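Local coordinates for protein putative glucoamylase (Bacteroides caccae ATCC 43185, PDB 4QT9) that probably hydrolyses glycosidic bonds as a glucoamylase-like enzyme built on an alpha/alpha toroid fold, at residues A[107-112]-A[175-180]; A[169-174]-A[218-223]. One frame throughout, in Å; residues are numbered along the deposited sequence. Where two conformers were deposited one is given.

Contact 1: residues A[107-112]-A[175-180]; sequences RFHGAY and WDWYRK
His109 lies flat over the indole of Trp177. The imidazole sits face to face on the five-membered ring, with centroids 3.5 Å apart and planes only 5° from parallel. His109 NE2 is 3.3 Å from Trp177 CE2, at the seam of the two indole rings. Trp177 holds CG anti to its backbone N (chi1 172°), while His109 turns CG beside its own N and away from the carbonyl carbon. The two planes are thereby laid over each other. His109 CB adds a CH-pi contact to the five-membered ring of Trp177, 4.1 Å from its centroid.

Tyr178 makes the polar link. The Tyr178 hydroxyl donates to the backbone carbonyl of Phe108, with Tyr178 OH 2.6 Å from Phe108 O. The donor stands 41° out of the carbonyl plane. Ala111 N reaches the same oxygen from the opposite face, closing the type I' beta turn 108-111. Phe108 O is thus gripped from both faces, and the turn is tied directly to the tyrosine. Ala111 CB rests against the phenol end, 3.6 Å from Tyr178 CZ.

The turn belongs to the loop between helix 88-104 and strand 115-117, and its partner is a short 3-10 segment after helix 157-172. Trp190 of strand 189-190 meets both stacked rings edge-to-face. Leu135 of helix 135-152 packs against Tyr178, and Thr138 of that helix against Ala111.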
loop_
_atom_site.group_PDB
_atom_site.type_symbol
_atom_site.label_atom_id
_atom_site.label_comp_id
_atom_site.label_asym_id
_atom_site.label_seq_id
_atom_site.Cartn_x
_atom_site.Cartn_y
_atom_site.Cartn_z
ATOM N N ARG A 107 15.309 11.084 8.956
ATOM C CA ARG A 107 14.276 10.578 9.868
ATOM C C ARG A 107 13.846 11.707 10.790
ATOM O O ARG A 107 14.640 12.605 11.056
ATOM C CB ARG A 107 14.765 9.381 10.717
ATOM C CG ARG A 107 15.354 8.224 9.937
ATOM C CD ARG A 107 15.740 7.060 10.830
ATOM N NE ARG A 107 14.563 6.303 11.268
ATOM C CZ ARG A 107 14.624 5.132 11.895
ATOM N NH1 ARG A 107 15.801 4.575 12.165
ATOM N NH2 ARG A 107 13.508 4.507 12.258
ATOM N N PHE A 108 12.596 11.664 11.271
ATOM C CA PHE A 108 11.980 12.678 12.125
ATOM C C PHE A 108 11.277 11.963 13.235
ATOM O O PHE A 108 10.218 11.382 13.031
ATOM C CB PHE A 108 11.035 13.562 11.258
ATOM C CG PHE A 108 11.728 14.077 10.012
ATOM C CD1 PHE A 108 11.738 13.326 8.840
ATOM C CD2 PHE A 108 12.499 15.235 10.055
ATOM C CE1 PHE A 108 12.442 13.761 7.715
ATOM C CE2 PHE A 108 13.177 15.687 8.921
ATOM C CZ PHE A 108 13.133 14.948 7.757
ATOM N N HIS A 109 11.952 11.902 14.396
ATOM C CA HIS A 109 11.555 11.158 15.609
ATOM C C HIS A 109 11.372 9.688 15.208
ATOM O O HIS A 109 10.361 9.072 15.518
ATOM C CB HIS A 109 10.309 11.768 16.289
ATOM C CG HIS A 109 10.615 13.012 17.056
ATOM N ND1 HIS A 109 11.055 12.963 18.363
ATOM C CD2 HIS A 109 10.552 14.304 16.667
ATOM C CE1 HIS A 109 11.235 14.218 18.731
ATOM N NE2 HIS A 109 10.955 15.061 17.744
ATOM N N GLY A 110 12.328 9.182 14.428
ATOM C CA GLY A 110 12.319 7.805 13.952
ATOM C C GLY A 110 11.427 7.523 12.757
ATOM O O GLY A 110 11.562 6.466 12.139
ATOM N N ALA A 111 10.494 8.434 12.435
ATOM C CA ALA A 111 9.582 8.251 11.315
ATOM C C ALA A 111 10.247 8.709 10.003
ATOM O O ALA A 111 11.085 9.612 10.002
ATOM C CB ALA A 111 8.274 9.014 11.546
ATOM N N TYR A 112 9.853 8.103 8.891
ATOM C CA TYR A 112 10.432 8.469 7.603
ATOM C C TYR A 112 9.548 9.482 6.868
ATOM O O TYR A 112 8.325 9.502 7.061
ATOM C CB TYR A 112 10.694 7.221 6.755
ATOM C CG TYR A 112 11.882 6.421 7.249
ATOM C CD1 TYR A 112 13.187 6.830 6.976
ATOM C CD2 TYR A 112 11.705 5.278 8.025
ATOM C CE1 TYR A 112 14.286 6.087 7.408
ATOM C CE2 TYR A 112 12.797 4.541 8.487
ATOM C CZ TYR A 112 14.086 4.950 8.168
ATOM O OH TYR A 112 15.171 4.228 8.581
ATOM N N TRP A 175 6.510 6.112 17.493
ATOM C CA TRP A 175 5.077 6.292 17.172
ATOM C C TRP A 175 4.413 7.211 18.207
ATOM O O TRP A 175 3.611 8.075 17.847
ATOM C CB TRP A 175 4.326 4.940 17.115
ATOM C CG TRP A 175 5.006 3.900 16.280
ATOM C CD1 TRP A 175 5.935 2.992 16.695
ATOM C CD2 TRP A 175 4.872 3.722 14.855
ATOM N NE1 TRP A 175 6.348 2.216 15.632
ATOM C CE2 TRP A 175 5.709 2.642 14.490
ATOM C CE3 TRP A 175 4.077 4.329 13.861
ATOM C CZ2 TRP A 175 5.813 2.189 13.159
ATOM C CZ3 TRP A 175 4.188 3.890 12.543
ATOM C CH2 TRP A 175 5.019 2.812 12.209
ATOM N N ASP A 176 4.800 7.045 19.492
ATOM C CA ASP A 176 4.229 7.782 20.606
ATOM C C ASP A 176 4.448 9.289 20.458
ATOM O O ASP A 176 3.590 10.056 20.881
ATOM C CB ASP A 176 4.798 7.262 21.933
ATOM C CG ASP A 176 4.188 7.914 23.146
ATOM O OD1 ASP A 176 3.121 7.437 23.603
ATOM O OD2 ASP A 176 4.782 8.894 23.652
ATOM N N TRP A 177 5.565 9.717 19.873
ATOM C CA TRP A 177 5.805 11.148 19.635
ATOM C C TRP A 177 4.657 11.784 18.830
ATOM O O TRP A 177 4.280 12.918 19.091
ATOM C CB TRP A 177 7.134 11.363 18.875
ATOM C CG TRP A 177 7.339 12.781 18.437
ATOM C CD1 TRP A 177 7.003 13.320 17.232
ATOM C CD2 TRP A 177 7.719 13.878 19.275
ATOM N NE1 TRP A 177 7.217 14.680 17.246
ATOM C CE2 TRP A 177 7.688 15.044 18.478
ATOM C CE3 TRP A 177 8.160 13.979 20.608
ATOM C CZ2 TRP A 177 8.067 16.298 18.969
ATOM C CZ3 TRP A 177 8.555 15.222 21.092
ATOM C CH2 TRP A 177 8.488 16.367 20.283
ATOM N N TYR A 178 4.129 11.060 17.842
ATOM C CA TYR A 178 3.114 11.531 16.920
ATOM C C TYR A 178 1.715 11.616 17.560
ATOM O O TYR A 178 0.758 11.937 16.877
ATOM C CB TYR A 178 3.148 10.670 15.652
ATOM C CG TYR A 178 4.354 11.005 14.783
ATOM C CD1 TYR A 178 5.628 10.553 15.119
ATOM C CD2 TYR A 178 4.222 11.798 13.644
ATOM C CE1 TYR A 178 6.751 10.925 14.373
ATOM C CE2 TYR A 178 5.334 12.156 12.880
ATOM C CZ TYR A 178 6.604 11.747 13.274
ATOM O OH TYR A 178 7.717 12.083 12.534
ATOM N N ARG A 179 1.614 11.438 18.898
ATOM C CA ARG A 179 0.388 11.651 19.642
ATOM C C ARG A 179 0.311 13.130 20.038
ATOM O O ARG A 179 -0.636 13.519 20.727
ATOM C CB ARG A 179 0.327 10.775 20.906
ATOM C CG ARG A 179 0.223 9.271 20.697
ATOM C CD ARG A 179 0.440 8.576 22.034
ATOM N NE ARG A 179 -0.603 8.905 23.014
ATOM C CZ ARG A 179 -0.489 8.723 24.323
ATOM N NH1 ARG A 179 0.633 8.242 24.836
ATOM N NH2 ARG A 179 -1.495 9.036 25.135
ATOM N N LYS A 180 1.357 13.937 19.678
ATOM C CA LYS A 180 1.445 15.388 19.937
ATOM C C LYS A 180 1.244 15.683 21.442
ATOM O O LYS A 180 0.224 16.240 21.844
ATOM C CB LYS A 180 0.417 16.147 19.060
ATOM C CG LYS A 180 0.475 17.668 19.153
ATOM C CD LYS A 180 -0.601 18.313 18.269
ATOM C CE LYS A 180 -0.747 19.772 18.594
ATOM N NZ LYS A 180 -1.684 20.440 17.663
#

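Contact 2: residues A[169-174]-A[218-223]; sequences LWREVD and SPTHGV
Arg171 extends its side chain past Pro219, and the proline ring covers one face of the guanidinium. Pro219 CG stands over the centre of that group, 3.7 Å from Arg171 CZ. The chain is straight from CG to NE (chi2 and chi3 both 174°), which carries the charged end out over the ring. Its NE also forms a salt bridge with Asp167. Pro219 also meets Trp170, with Pro219 CD 3.3 Å from Trp170 NE1, whose hydrogen bond goes to Asp419.

The contact joins the last turn of helix 157-172 to the connection between helices 209-217 and 225-232, within the helical fold of the alpha/alpha toroid. That connection is shaped by an ST motif: Ser218 OG accepts from His221 N. Thr220 OG1 donates to Arg171 O at 2.7 Å, near the helix end. A water bridges Ser218 OG to the carbonyls of Trp170 and Val173.

His221 carries the other large share of the buried surface. The Asp174 carboxylate stacks over one imidazole face, its plane 27° from the ring, with Asp174 CG 3.7 Å from His221 ND1. Asp174 OD1 also accepts from Trp177 N, a bond consistent with holding the carboxylate in place.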
loop_
_atom_site.group_PDB
_atom_site.type_symbol
_atom_site.label_atom_id
_atom_site.label_comp_id
_atom_site.label_asym_id
_atom_site.label_seq_id
_atom_site.Cartn_x
_atom_site.Cartn_y
_atom_site.Cartn_z
ATOM N N LEU A 169 15.836 -0.495 13.126
ATOM C CA LEU A 169 15.096 0.576 12.474
ATOM C C LEU A 169 13.671 0.617 12.975
ATOM O O LEU A 169 13.151 1.710 13.147
ATOM C CB LEU A 169 15.087 0.430 10.927
ATOM C CG LEU A 169 16.464 0.545 10.207
ATOM C CD1 LEU A 169 16.372 0.035 8.769
ATOM C CD2 LEU A 169 17.007 1.968 10.240
ATOM N N TRP A 170 13.027 -0.568 13.127
ATOM C CA TRP A 170 11.665 -0.764 13.635
ATOM C C TRP A 170 11.615 -0.220 15.084
ATOM O O TRP A 170 10.728 0.576 15.400
ATOM C CB TRP A 170 11.267 -2.275 13.552
ATOM C CG TRP A 170 10.168 -2.772 14.478
ATOM C CD1 TRP A 170 10.281 -3.759 15.418
ATOM C CD2 TRP A 170 8.790 -2.327 14.523
ATOM N NE1 TRP A 170 9.064 -3.967 16.039
ATOM C CE2 TRP A 170 8.129 -3.107 15.498
ATOM C CE3 TRP A 170 8.064 -1.331 13.852
ATOM C CZ2 TRP A 170 6.756 -2.969 15.771
ATOM C CZ3 TRP A 170 6.706 -1.170 14.145
ATOM C CH2 TRP A 170 6.071 -1.974 15.105
ATOM N N ARG A 171 12.599 -0.581 15.931
ATOM C CA ARG A 171 12.626 -0.116 17.338
ATOM C C ARG A 171 12.870 1.401 17.470
ATOM O O ARG A 171 12.527 1.987 18.505
ATOM C CB ARG A 171 13.665 -0.874 18.159
ATOM C CG ARG A 171 13.225 -2.281 18.448
ATOM C CD ARG A 171 14.297 -3.084 19.138
ATOM N NE ARG A 171 13.741 -4.373 19.516
ATOM C CZ ARG A 171 13.160 -4.625 20.685
ATOM N NH1 ARG A 171 13.118 -3.692 21.628
ATOM N NH2 ARG A 171 12.629 -5.814 20.925
ATOM N N GLU A 172 13.429 2.033 16.417
ATOM C CA GLU A 172 13.736 3.459 16.433
ATOM C C GLU A 172 12.521 4.327 16.059
ATOM O O GLU A 172 12.525 5.526 16.358
ATOM C CB GLU A 172 14.932 3.763 15.523
ATOM C CG GLU A 172 16.254 3.442 16.199
ATOM C CD GLU A 172 17.510 3.578 15.355
ATOM O OE1 GLU A 172 17.429 3.454 14.110
ATOM O OE2 GLU A 172 18.591 3.772 15.958
ATOM N N VAL A 173 11.468 3.748 15.467
ATOM C CA VAL A 173 10.281 4.579 15.128
ATOM C C VAL A 173 9.535 4.994 16.395
ATOM O O VAL A 173 8.956 4.140 17.086
ATOM C CB VAL A 173 9.286 3.968 14.108
ATOM C CG1 VAL A 173 8.212 4.995 13.734
ATOM C CG2 VAL A 173 10.007 3.471 12.857
ATOM N N ASP A 174 9.524 6.321 16.678
ATOM C CA ASP A 174 8.839 6.830 17.876
ATOM C C ASP A 174 7.367 7.161 17.550
ATOM O O ASP A 174 7.015 8.340 17.357
ATOM C CB ASP A 174 9.572 8.043 18.479
ATOM C CG ASP A 174 9.092 8.461 19.881
ATOM O OD1 ASP A 174 8.008 7.998 20.311
ATOM O OD2 ASP A 174 9.791 9.248 20.534
ATOM N N SER A 218 4.677 -1.554 18.679
ATOM C CA SER A 218 6.055 -1.128 18.922
ATOM C C SER A 218 6.575 -1.631 20.254
ATOM O O SER A 218 5.924 -1.413 21.294
ATOM C CB SER A 218 6.192 0.382 18.848
ATOM O OG SER A 218 7.521 0.749 19.166
ATOM N N PRO A 219 7.728 -2.350 20.241
ATOM C CA PRO A 219 8.259 -2.881 21.492
ATOM C C PRO A 219 9.007 -1.803 22.307
ATOM O O PRO A 219 9.411 -2.068 23.459
ATOM C CB PRO A 219 9.198 -3.982 21.012
ATOM C CG PRO A 219 9.780 -3.417 19.745
ATOM C CD PRO A 219 8.597 -2.714 19.098
ATOM N N THR A 220 9.138 -0.580 21.753
ATOM C CA THR A 220 9.885 0.496 22.450
ATOM C C THR A 220 9.062 1.783 22.636
ATOM O O THR A 220 9.152 2.417 23.683
ATOM C CB THR A 220 11.138 0.837 21.639
ATOM O OG1 THR A 220 10.726 0.961 20.272
ATOM C CG2 THR A 220 12.218 -0.226 21.760
ATOM N N HIS A 221 8.323 2.203 21.593
ATOM C CA HIS A 221 7.560 3.449 21.646
ATOM C C HIS A 221 6.104 3.210 21.301
ATOM O O HIS A 221 5.481 4.012 20.596
ATOM C CB HIS A 221 8.189 4.485 20.694
ATOM C CG HIS A 221 9.631 4.781 20.997
ATOM N ND1 HIS A 221 9.997 5.583 22.062
ATOM C CD2 HIS A 221 10.747 4.413 20.324
ATOM C CE1 HIS A 221 11.319 5.637 22.035
ATOM N NE2 HIS A 221 11.813 4.940 21.009
ATOM N N GLY A 222 5.574 2.095 21.804
ATOM C CA GLY A 222 4.183 1.686 21.612
ATOM C C GLY A 222 3.195 2.652 22.237
ATOM O O GLY A 222 3.504 3.316 23.230
ATOM N N VAL A 223 2.011 2.764 21.641
ATOM C CA VAL A 223 1.016 3.685 22.149
ATOM C C VAL A 223 -0.039 2.947 23.003
ATOM O O VAL A 223 -0.281 1.755 22.768
ATOM C CB VAL A 223 0.345 4.483 20.996
ATOM C CG1 VAL A 223 1.379 5.261 20.194
ATOM C CG2 VAL A 223 -0.498 3.587 20.098
HETATM O O HOH W 1 8.763 1.625 16.981
HETATM O O HOH W 2 11.879 -2.605 24.544
#

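In the fold
Both contacts are partly buried and lie on the same side of the chain's centre, about 9 Å apart between centres. They are joined along the chain, since 169-174 runs directly into 175-180. Contact 1 brings two loop regions together and relies on aromatic stacking and a tyrosine hydroxyl. Contact 2 sets a helix end against an interhelical loop and mixes charged, proline and water-bridged contacts; it buries more surface, 428 against 256 Å², and includes exposed residues. Direct links join them. In the conformers given, Arg107 forms a salt bridge with Glu172 and probably a hydrogen bond with Leu169 O, while Trp175 packs on Ser218. A backbone hydrogen bond connects His109 with Asp174.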